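Local coordinates for nuclear hormone receptor HR38 (Drosophila melanogaster, PDB 1PDU), which is an orphan nuclear receptor of the NR4A type that mediates an atypical ecdysteroid signalling pathway in the fly, probably by regulating transcription, at residues Tyr53-Ser58 with Thr114-Thr119; Ser59-Lys64 with Pro231-Asn236; Glu91-Arg96 with Leu108-Gly113. All blocks are in the same frame, centred on the assembly; numbering follows the deposited sequence.

Contact 1 (Tyr53-Ser58 with Thr114-Thr119); sequences YQLLTS and TVLHRT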
loop_
_atom_site.group_PDB
_atom_site.type_symbol
_atom_site.label_atom_id
_atom_site.label_comp_id
_atom_site.label_asym_id
_atom_site.label_seq_id
_atom_site.Cartn_x
_atom_site.Cartn_y
_atom_site.Cartn_z
ATOM N N TYR A 53 -10.801 -7.923 8.338
ATOM C CA TYR A 53 -11.548 -6.978 7.524
ATOM C C TYR A 53 -11.398 -5.564 8.077
ATOM O O TYR A 53 -11.121 -4.619 7.335
ATOM C CB TYR A 53 -13.033 -7.369 7.469
ATOM C CG TYR A 53 -13.329 -8.529 6.539
ATOM C CD1 TYR A 53 -12.456 -8.851 5.496
ATOM C CD2 TYR A 53 -14.487 -9.296 6.689
ATOM C CE1 TYR A 53 -12.720 -9.911 4.631
ATOM C CE2 TYR A 53 -14.768 -10.363 5.823
ATOM C CZ TYR A 53 -13.874 -10.663 4.796
ATOM O OH TYR A 53 -14.115 -11.718 3.939
ATOM N N GLN A 54 -11.583 -5.443 9.389
ATOM C CA GLN A 54 -11.497 -4.176 10.103
ATOM C C GLN A 54 -10.141 -3.524 9.879
ATOM O O GLN A 54 -10.046 -2.342 9.560
ATOM C CB GLN A 54 -11.696 -4.422 11.598
ATOM C CG GLN A 54 -11.900 -3.158 12.401
ATOM C CD GLN A 54 -13.079 -2.369 11.878
ATOM O OE1 GLN A 54 -14.198 -2.895 11.767
ATOM N NE2 GLN A 54 -12.839 -1.101 11.542
ATOM N N LEU A 55 -9.100 -4.325 10.069
ATOM C CA LEU A 55 -7.720 -3.908 9.898
ATOM C C LEU A 55 -7.499 -3.407 8.476
ATOM O O LEU A 55 -6.939 -2.333 8.257
ATOM C CB LEU A 55 -6.807 -5.098 10.181
ATOM C CG LEU A 55 -5.323 -4.934 9.896
ATOM C CD1 LEU A 55 -4.759 -3.850 10.807
ATOM C CD2 LEU A 55 -4.619 -6.262 10.134
ATOM N N LEU A 56 -7.957 -4.192 7.512
ATOM C CA LEU A 56 -7.811 -3.835 6.116
ATOM C C LEU A 56 -8.604 -2.571 5.742
ATOM O O LEU A 56 -8.037 -1.627 5.185
ATOM C CB LEU A 56 -8.233 -5.022 5.246
ATOM C CG LEU A 56 -7.962 -5.001 3.740
ATOM C CD1 LEU A 56 -6.658 -4.271 3.420
ATOM C CD2 LEU A 56 -7.908 -6.440 3.240
ATOM N N THR A 57 -9.896 -2.527 6.070
ATOM C CA THR A 57 -10.714 -1.363 5.719
ATOM C C THR A 57 -10.279 -0.044 6.344
ATOM O O THR A 57 -10.239 0.977 5.663
ATOM C CB THR A 57 -12.232 -1.567 6.038
ATOM O OG1 THR A 57 -12.398 -1.968 7.403
ATOM C CG2 THR A 57 -12.836 -2.614 5.132
ATOM N N SER A 58 -9.948 -0.050 7.628
ATOM C CA SER A 58 -9.540 1.194 8.269
ATOM C C SER A 58 -8.179 1.662 7.781
ATOM O O SER A 58 -7.899 2.862 7.790
ATOM C CB SER A 58 -9.533 1.048 9.788
ATOM O OG SER A 58 -8.582 0.089 10.192
ATOM N N THR A 114 -2.672 0.106 14.117
ATOM C CA THR A 114 -2.782 -1.183 14.790
ATOM C C THR A 114 -1.525 -2.023 14.633
ATOM O O THR A 114 -0.966 -2.118 13.539
ATOM C CB THR A 114 -3.976 -1.991 14.251
ATOM O OG1 THR A 114 -5.195 -1.327 14.604
ATOM C CG2 THR A 114 -3.976 -3.411 14.829
ATOM N N VAL A 115 -1.086 -2.625 15.739
ATOM C CA VAL A 115 0.098 -3.481 15.756
ATOM C C VAL A 115 -0.327 -4.864 16.237
ATOM O O VAL A 115 -1.095 -4.982 17.188
ATOM C CB VAL A 115 1.170 -2.951 16.733
ATOM C CG1 VAL A 115 2.404 -3.860 16.710
ATOM C CG2 VAL A 115 1.539 -1.526 16.377
ATOM N N LEU A 116 0.168 -5.905 15.578
ATOM C CA LEU A 116 -0.153 -7.287 15.944
ATOM C C LEU A 116 1.101 -8.141 15.803
ATOM O O LEU A 116 2.110 -7.689 15.246
ATOM C CB LEU A 116 -1.219 -7.861 15.002
ATOM C CG LEU A 116 -2.552 -7.144 14.772
ATOM C CD1 LEU A 116 -3.202 -7.697 13.505
ATOM C CD2 LEU A 116 -3.464 -7.329 15.975
ATOM N N HIS A 117 1.038 -9.373 16.305
ATOM C CA HIS A 117 2.156 -10.298 16.151
ATOM C C HIS A 117 2.038 -10.801 14.718
ATOM O O HIS A 117 0.937 -10.891 14.177
ATOM C CB HIS A 117 2.027 -11.544 17.031
ATOM C CG HIS A 117 2.208 -11.313 18.496
ATOM N ND1 HIS A 117 1.220 -10.777 19.294
ATOM C CD2 HIS A 117 3.221 -11.658 19.330
ATOM C CE1 HIS A 117 1.611 -10.810 20.557
ATOM N NE2 HIS A 117 2.820 -11.342 20.607
ATOM N N ARG A 118 3.159 -11.149 14.106
ATOM C CA ARG A 118 3.106 -11.698 12.767
ATOM C C ARG A 118 2.295 -12.985 12.830
ATOM O O ARG A 118 1.607 -13.346 11.875
ATOM C CB ARG A 118 4.510 -11.993 12.262
ATOM C CG ARG A 118 5.356 -10.759 12.230
ATOM C CD ARG A 118 6.477 -10.859 11.237
ATOM N NE ARG A 118 7.100 -9.550 11.058
ATOM C CZ ARG A 118 8.132 -9.317 10.257
ATOM N NH1 ARG A 118 8.670 -10.306 9.553
ATOM N NH2 ARG A 118 8.618 -8.085 10.160
ATOM N N THR A 119 2.364 -13.667 13.969
ATOM C CA THR A 119 1.638 -14.918 14.153
ATOM C C THR A 119 0.121 -14.757 14.226
ATOM O O THR A 119 -0.612 -15.693 13.918
ATOM C CB THR A 119 2.129 -15.661 15.404
ATOM O OG1 THR A 119 1.998 -14.810 16.553
ATOM C CG2 THR A 119 3.592 -16.077 15.225
#

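Contact 2 (Ser59-Lys64 with Pro231-Asn236); sequences SVDVIK and PALIEN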
loop_
_atom_site.group_PDB
_atom_site.type_symbol
_atom_site.label_atom_id
_atom_site.label_comp_id
_atom_site.label_asym_id
_atom_site.label_seq_id
_atom_site.Cartn_x
_atom_site.Cartn_y
_atom_site.Cartn_z
ATOM N N SER A 59 -7.330 0.727 7.354
ATOM C CA SER A 59 -6.017 1.106 6.839
ATOM C C SER A 59 -6.220 1.744 5.468
ATOM O O SER A 59 -5.551 2.705 5.106
ATOM C CB SER A 59 -5.101 -0.114 6.709
ATOM O OG SER A 59 -4.726 -0.604 7.985
ATOM N N VAL A 60 -7.165 1.203 4.711
ATOM C CA VAL A 60 -7.449 1.740 3.396
ATOM C C VAL A 60 -8.033 3.142 3.545
ATOM O O VAL A 60 -7.797 4.002 2.706
ATOM C CB VAL A 60 -8.403 0.799 2.621
ATOM C CG1 VAL A 60 -8.922 1.477 1.354
ATOM C CG2 VAL A 60 -7.645 -0.477 2.253
ATOM N N ASP A 61 -8.780 3.376 4.622
ATOM C CA ASP A 61 -9.341 4.700 4.868
ATOM C C ASP A 61 -8.193 5.686 5.034
ATOM O O ASP A 61 -8.251 6.810 4.546
ATOM C CB ASP A 61 -10.189 4.712 6.141
ATOM C CG ASP A 61 -11.528 4.029 5.955
ATOM O OD1 ASP A 61 -12.100 4.139 4.846
ATOM O OD2 ASP A 61 -12.016 3.395 6.922
ATOM N N VAL A 62 -7.145 5.250 5.730
ATOM C CA VAL A 62 -5.976 6.091 5.947
ATOM C C VAL A 62 -5.252 6.284 4.630
ATOM O O VAL A 62 -4.808 7.379 4.317
ATOM C CB VAL A 62 -5.001 5.480 6.980
ATOM C CG1 VAL A 62 -3.659 6.191 6.906
ATOM C CG2 VAL A 62 -5.577 5.624 8.385
ATOM N N ILE A 63 -5.128 5.218 3.857
ATOM C CA ILE A 63 -4.473 5.323 2.562
ATOM C C ILE A 63 -5.287 6.283 1.685
ATOM O O ILE A 63 -4.746 6.963 0.816
ATOM C CB ILE A 63 -4.378 3.947 1.904
ATOM C CG1 ILE A 63 -3.358 3.099 2.666
ATOM C CG2 ILE A 63 -4.017 4.084 0.426
ATOM C CD1 ILE A 63 -3.488 1.620 2.361
ATOM N N LYS A 64 -6.589 6.350 1.933
ATOM C CA LYS A 64 -7.452 7.244 1.173
ATOM C C LYS A 64 -7.016 8.694 1.436
ATOM O O LYS A 64 -7.046 9.536 0.539
ATOM C CB LYS A 64 -8.919 7.025 1.587
ATOM C CG LYS A 64 -9.959 7.788 0.764
ATOM C CD LYS A 64 -9.927 7.388 -0.706
ATOM C CE LYS A 64 -10.912 8.213 -1.521
ATOM N NZ LYS A 64 -10.662 8.111 -3.000
ATOM N N PRO A 231 -17.000 -6.177 3.907
ATOM C CA PRO A 231 -17.287 -4.741 3.788
ATOM C C PRO A 231 -17.248 -4.328 2.316
ATOM O O PRO A 231 -16.603 -4.987 1.498
ATOM C CB PRO A 231 -16.154 -4.087 4.586
ATOM C CG PRO A 231 -15.657 -5.188 5.488
ATOM C CD PRO A 231 -15.733 -6.402 4.625
ATOM N N ALA A 232 -17.929 -3.238 1.979
ATOM C CA ALA A 232 -17.953 -2.764 0.595
ATOM C C ALA A 232 -16.530 -2.511 0.090
ATOM O O ALA A 232 -16.175 -2.867 -1.037
ATOM C CB ALA A 232 -18.776 -1.486 0.500
ATOM N N LEU A 233 -15.724 -1.891 0.941
ATOM C CA LEU A 233 -14.343 -1.579 0.611
ATOM C C LEU A 233 -13.616 -2.839 0.137
ATOM O O LEU A 233 -12.838 -2.799 -0.820
ATOM C CB LEU A 233 -13.647 -0.985 1.838
ATOM C CG LEU A 233 -12.373 -0.169 1.621
ATOM C CD1 LEU A 233 -12.631 0.916 0.589
ATOM C CD2 LEU A 233 -11.943 0.463 2.936
ATOM N N ILE A 234 -13.877 -3.960 0.803
ATOM C CA ILE A 234 -13.253 -5.221 0.426
ATOM C C ILE A 234 -13.832 -5.736 -0.887
ATOM O O ILE A 234 -13.125 -6.342 -1.687
ATOM C CB ILE A 234 -13.436 -6.288 1.528
ATOM C CG1 ILE A 234 -12.648 -5.887 2.773
ATOM C CG2 ILE A 234 -12.945 -7.633 1.047
ATOM C CD1 ILE A 234 -11.155 -5.815 2.552
ATOM N N GLU A 235 -15.121 -5.498 -1.108
ATOM C CA GLU A 235 -15.774 -5.927 -2.345
ATOM C C GLU A 235 -15.278 -5.094 -3.523
ATOM O O GLU A 235 -15.249 -5.570 -4.665
ATOM C CB GLU A 235 -17.290 -5.768 -2.236
ATOM C CG GLU A 235 -17.971 -6.760 -1.315
ATOM C CD GLU A 235 -18.191 -8.100 -1.975
ATOM O OE1 GLU A 235 -17.769 -8.262 -3.145
ATOM O OE2 GLU A 235 -18.790 -8.986 -1.322
ATOM N N ASN A 236 -14.909 -3.843 -3.250
ATOM C CA ASN A 236 -14.413 -2.959 -4.300
ATOM C C ASN A 236 -13.108 -3.501 -4.884
ATOM O O ASN A 236 -12.830 -3.315 -6.071
ATOM C CB ASN A 236 -14.169 -1.542 -3.766
ATOM C CG ASN A 236 -15.445 -0.857 -3.295
ATOM O OD1 ASN A 236 -16.554 -1.249 -3.671
ATOM N ND2 ASN A 236 -15.289 0.190 -2.478
#

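Contact 3 (Glu91-Arg96 with Leu108-Gly113); sequences ELFVLR and LIFCNG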
loop_
_atom_site.group_PDB
_atom_site.type_symbol
_atom_site.label_atom_id
_atom_site.label_comp_id
_atom_site.label_asym_id
_atom_site.label_seq_id
_atom_site.Cartn_x
_atom_site.Cartn_y
_atom_site.Cartn_z
ATOM N N GLU A 91 -2.965 -2.926 -3.105
ATOM C CA GLU A 91 -1.543 -2.751 -3.386
ATOM C C GLU A 91 -0.916 -1.729 -2.442
ATOM O O GLU A 91 0.160 -1.953 -1.904
ATOM C CB GLU A 91 -1.327 -2.331 -4.838
ATOM C CG GLU A 91 -1.702 -3.415 -5.826
ATOM C CD GLU A 91 -1.588 -2.957 -7.260
ATOM O OE1 GLU A 91 -0.458 -2.911 -7.792
ATOM O OE2 GLU A 91 -2.631 -2.629 -7.855
ATOM N N LEU A 92 -1.593 -0.602 -2.250
ATOM C CA LEU A 92 -1.087 0.429 -1.353
ATOM C C LEU A 92 -0.968 -0.153 0.046
ATOM O O LEU A 92 0.011 0.084 0.756
ATOM C CB LEU A 92 -2.031 1.628 -1.353
ATOM C CG LEU A 92 -1.996 2.357 -2.696
ATOM C CD1 LEU A 92 -3.126 3.374 -2.826
ATOM C CD2 LEU A 92 -0.639 3.032 -2.810
ATOM N N PHE A 93 -1.971 -0.932 0.430
ATOM C CA PHE A 93 -1.979 -1.554 1.733
ATOM C C PHE A 93 -0.750 -2.460 1.881
ATOM O O PHE A 93 -0.019 -2.380 2.867
ATOM C CB PHE A 93 -3.267 -2.364 1.911
ATOM C CG PHE A 93 -3.357 -3.077 3.236
ATOM C CD1 PHE A 93 -3.525 -2.363 4.418
ATOM C CD2 PHE A 93 -3.251 -4.465 3.301
ATOM C CE1 PHE A 93 -3.587 -3.019 5.654
ATOM C CE2 PHE A 93 -3.308 -5.134 4.531
ATOM C CZ PHE A 93 -3.476 -4.411 5.711
ATOM N N VAL A 94 -0.519 -3.312 0.891
ATOM C CA VAL A 94 0.610 -4.228 0.939
ATOM C C VAL A 94 1.951 -3.502 0.846
ATOM O O VAL A 94 2.906 -3.860 1.539
ATOM C CB VAL A 94 0.492 -5.293 -0.179
ATOM C CG1 VAL A 94 1.702 -6.186 -0.188
ATOM C CG2 VAL A 94 -0.757 -6.147 0.061
ATOM N N LEU A 95 2.012 -2.470 0.012
ATOM C CA LEU A 95 3.237 -1.702 -0.157
ATOM C C LEU A 95 3.647 -1.010 1.143
ATOM O O LEU A 95 4.808 -1.081 1.542
ATOM C CB LEU A 95 3.073 -0.662 -1.271
ATOM C CG LEU A 95 4.333 0.163 -1.560
ATOM C CD1 LEU A 95 5.444 -0.755 -2.047
ATOM C CD2 LEU A 95 4.031 1.236 -2.597
ATOM N N ARG A 96 2.704 -0.349 1.808
ATOM C CA ARG A 96 3.016 0.336 3.059
ATOM C C ARG A 96 3.391 -0.662 4.126
ATOM O O ARG A 96 4.328 -0.449 4.902
ATOM C CB ARG A 96 1.827 1.181 3.533
ATOM C CG ARG A 96 1.839 2.582 2.921
ATOM C CD ARG A 96 0.457 3.072 2.610
ATOM N NE ARG A 96 -0.160 3.754 3.739
ATOM C CZ ARG A 96 -0.035 5.055 3.987
ATOM N NH1 ARG A 96 0.693 5.821 3.183
ATOM N NH2 ARG A 96 -0.668 5.593 5.023
ATOM N N LEU A 108 4.043 -6.454 13.517
ATOM C CA LEU A 108 3.671 -6.001 12.192
ATOM C C LEU A 108 2.788 -4.780 12.453
ATOM O O LEU A 108 1.792 -4.872 13.170
ATOM C CB LEU A 108 2.897 -7.100 11.458
ATOM C CG LEU A 108 2.935 -7.077 9.928
ATOM C CD1 LEU A 108 4.285 -6.575 9.446
ATOM C CD2 LEU A 108 2.672 -8.479 9.393
ATOM N N ILE A 109 3.175 -3.633 11.906
ATOM C CA ILE A 109 2.423 -2.396 12.097
ATOM C C ILE A 109 1.624 -2.037 10.848
ATOM O O ILE A 109 2.140 -2.081 9.735
ATOM C CB ILE A 109 3.371 -1.223 12.430
ATOM C CG1 ILE A 109 4.113 -1.507 13.732
ATOM C CG2 ILE A 109 2.584 0.074 12.573
ATOM C CD1 ILE A 109 5.220 -0.491 14.030
ATOM N N PHE A 110 0.362 -1.679 11.042
ATOM C CA PHE A 110 -0.507 -1.304 9.931
ATOM C C PHE A 110 -0.735 0.206 9.946
ATOM O O PHE A 110 -0.786 0.829 11.016
ATOM C CB PHE A 110 -1.819 -2.069 10.038
ATOM C CG PHE A 110 -1.636 -3.555 10.066
ATOM C CD1 PHE A 110 -1.258 -4.203 11.238
ATOM C CD2 PHE A 110 -1.811 -4.310 8.912
ATOM C CE1 PHE A 110 -1.060 -5.578 11.261
ATOM C CE2 PHE A 110 -1.615 -5.689 8.924
ATOM C CZ PHE A 110 -1.239 -6.324 10.100
ATOM N N CYS A 111 -0.871 0.800 8.766
ATOM C CA CYS A 111 -1.021 2.248 8.687
ATOM C C CYS A 111 -2.222 2.851 9.408
ATOM O O CYS A 111 -2.414 4.068 9.395
ATOM C CB CYS A 111 -0.967 2.710 7.225
ATOM S SG CYS A 111 -2.139 1.961 6.117
ATOM N N ASN A 112 -3.030 2.012 10.047
ATOM C CA ASN A 112 -4.161 2.524 10.808
ATOM C C ASN A 112 -3.687 2.580 12.257
ATOM O O ASN A 112 -4.458 2.858 13.172
ATOM C CB ASN A 112 -5.386 1.617 10.650
ATOM C CG ASN A 112 -5.253 0.299 11.390
ATOM O OD1 ASN A 112 -4.154 -0.245 11.555
ATOM N ND2 ASN A 112 -6.384 -0.234 11.824
ATOM N N GLY A 113 -2.394 2.327 12.442
ATOM C CA GLY A 113 -1.799 2.356 13.768
ATOM C C GLY A 113 -1.830 1.044 14.547
ATOM O O GLY A 113 -1.099 0.882 15.526
#

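Contact 1 (Tyr53-Ser58 with Thr114-Thr119)
Leu-55 meets Thr-114 and Leu-116 where helix 45-67 packs against the small beta hairpin of the nuclear receptor ligand-binding domain. This hairpin is a two-stranded antiparallel element made of strands 107-109 and 115-117. Leu-55 loses the most surface in the contact, and its two methyl branches divide the work. CD1 lies across the Thr-114 side chain, 4.0 Å from Thr-114 CB and 4.1 Å from Thr-114 CG2. CD2 points at the end of Leu-116 and meets it tip to tip, with Leu-55 CD2 and Leu-116 CD1 3.9 Å apart. The Leu-55 side chain leaves the helix with CG opposite the backbone N (chi1 173°), which carries both methyls out to the hairpin. Val-115, between the two partners, turns its side chain away from the helix and packs on Lys-107 and Ile-109 of the neighbouring strand. All three touching residues are buried and the contact is wholly apolar, with no hydrogen bond between the segments. A polar link runs beside it. Asn-112 accepts from Thr-114 N through OD1 and binds Ser-58 OG through ND2. Ser-58 OG in turn donates to Gln-54 O at 2.9 Å. Gln-54 O thus takes two bonds, from Ser-58 OG and Ser-58 N, which reach it from opposite faces of its carbonyl plane.

Contact 2 (Ser59-Lys64 with Pro231-Asn236)
Leu-233 reaches across to Val-60, and the two side chains meet end to end. Leu-233 CD2 lies 3.6 Å from both Val-60 CG1 and Val-60 CB, and Leu-233 CD1 is 3.8 Å from Val-60 CG1. The leucine fork therefore straddles one valine methyl. That methyl is placed by chi1 of Val-60 (169°), which sets CG1 opposite the backbone N. Asp-61 adds a lesser contact at the exposed margin. Its carboxylate swings over until OD1 is 4.1 Å from Leu-233 CD2, a van der Waals approach without any bond. The short helix 232-236 lies at the C-terminal end of the modelled chain. It is probably the AF-2 helix, as in other nuclear receptor ligand-binding domains, and rests against helix 45-67. Pro-231 is the N-cap residue, and its O accepts from Glu-235 N at 3.0 Å in the first turn. Pro-231 also packs on Tyr-53 and Thr-57 of helix 45-67. One residue on from Leu-233, Ile-234 turns to Leu-56, so the short helix touches helix 45-67 at more than one level. Behind Val-60 lies Phe-85 of helix 78-100. Its ring also makes a cation-pi contact with Lys-64, one turn further along from Val-60. Within helix 45-67, Lys-64 N donates to Val-60 O at 2.8 Å.

Contact 3 (Glu91-Arg96 with Leu108-Gly113)
Arg-96 and Cys-111 bring the two backbones closest, with their CA atoms 7.2 Å apart. Residues 91-96 are regular helix. Residues 108-113 leave strand 107-109 and enter a type I beta turn from Phe-110 to Gly-113, closed by Gly-113 N to Phe-110 O at 2.6 Å. Gly-113 ends the turn with a positive phi. The turn presents Cys-111 to the helix. Arg-96 bends at chi2 and chi3, and this folded shape aims its NE at the sulphur. The hydrogen bond from Arg-96 NE to Cys-111 SG is 3.6 Å long and almost straight, with an N-H...S angle of 176°. SG sits at the edge of the guanidinium, only 1° out of its plane. Arg-96 NH2 also lies 3.6 Å from Cys-111 CB, so the guanidinium touches the cysteine carbon as well as its sulphur. Beside this pair, the rings of Phe-93 and Phe-110 touch. Phe-93 CZ comes 3.6 Å from Phe-110 CD2, arriving at the Phe-110 edge near the plane of that ring. The two side chains cross at a slant. In related receptors this region borders the ligand pocket, and the two phenylalanines here are consistent with the side-chain-filled pockets of NR4A relatives. Sulphur is a soft, weak acceptor, so the long bond probably contributes modestly. The nearby positive charge would tend to polarise the thiol and might lower its pKa.

Helix 45-67 ties the three contacts together. Contacts 1 and 2 use successive parts of it, with centres about 13 Å apart, and Thr-57 O touches Leu-233 CD2 at 3.3 Å. Contact 3 supplies the next layer inward. Its centre is about 9 Å from that of contact 1 and about 12 Å from that of contact 2. Leu-55 CD1 packs on Phe-110 CG at 3.2 Å, and Ser-59 CB on Phe-93 CE1 at 3.4 Å. The hairpin also joins contacts 1 and 3 through a probable hydrogen bond from Leu-116 N to Leu-108 O. Contact 3, nearest the middle of the chain, probably borders the region where related receptors hold ligand, while contact 2 seats the probable AF-2 helix.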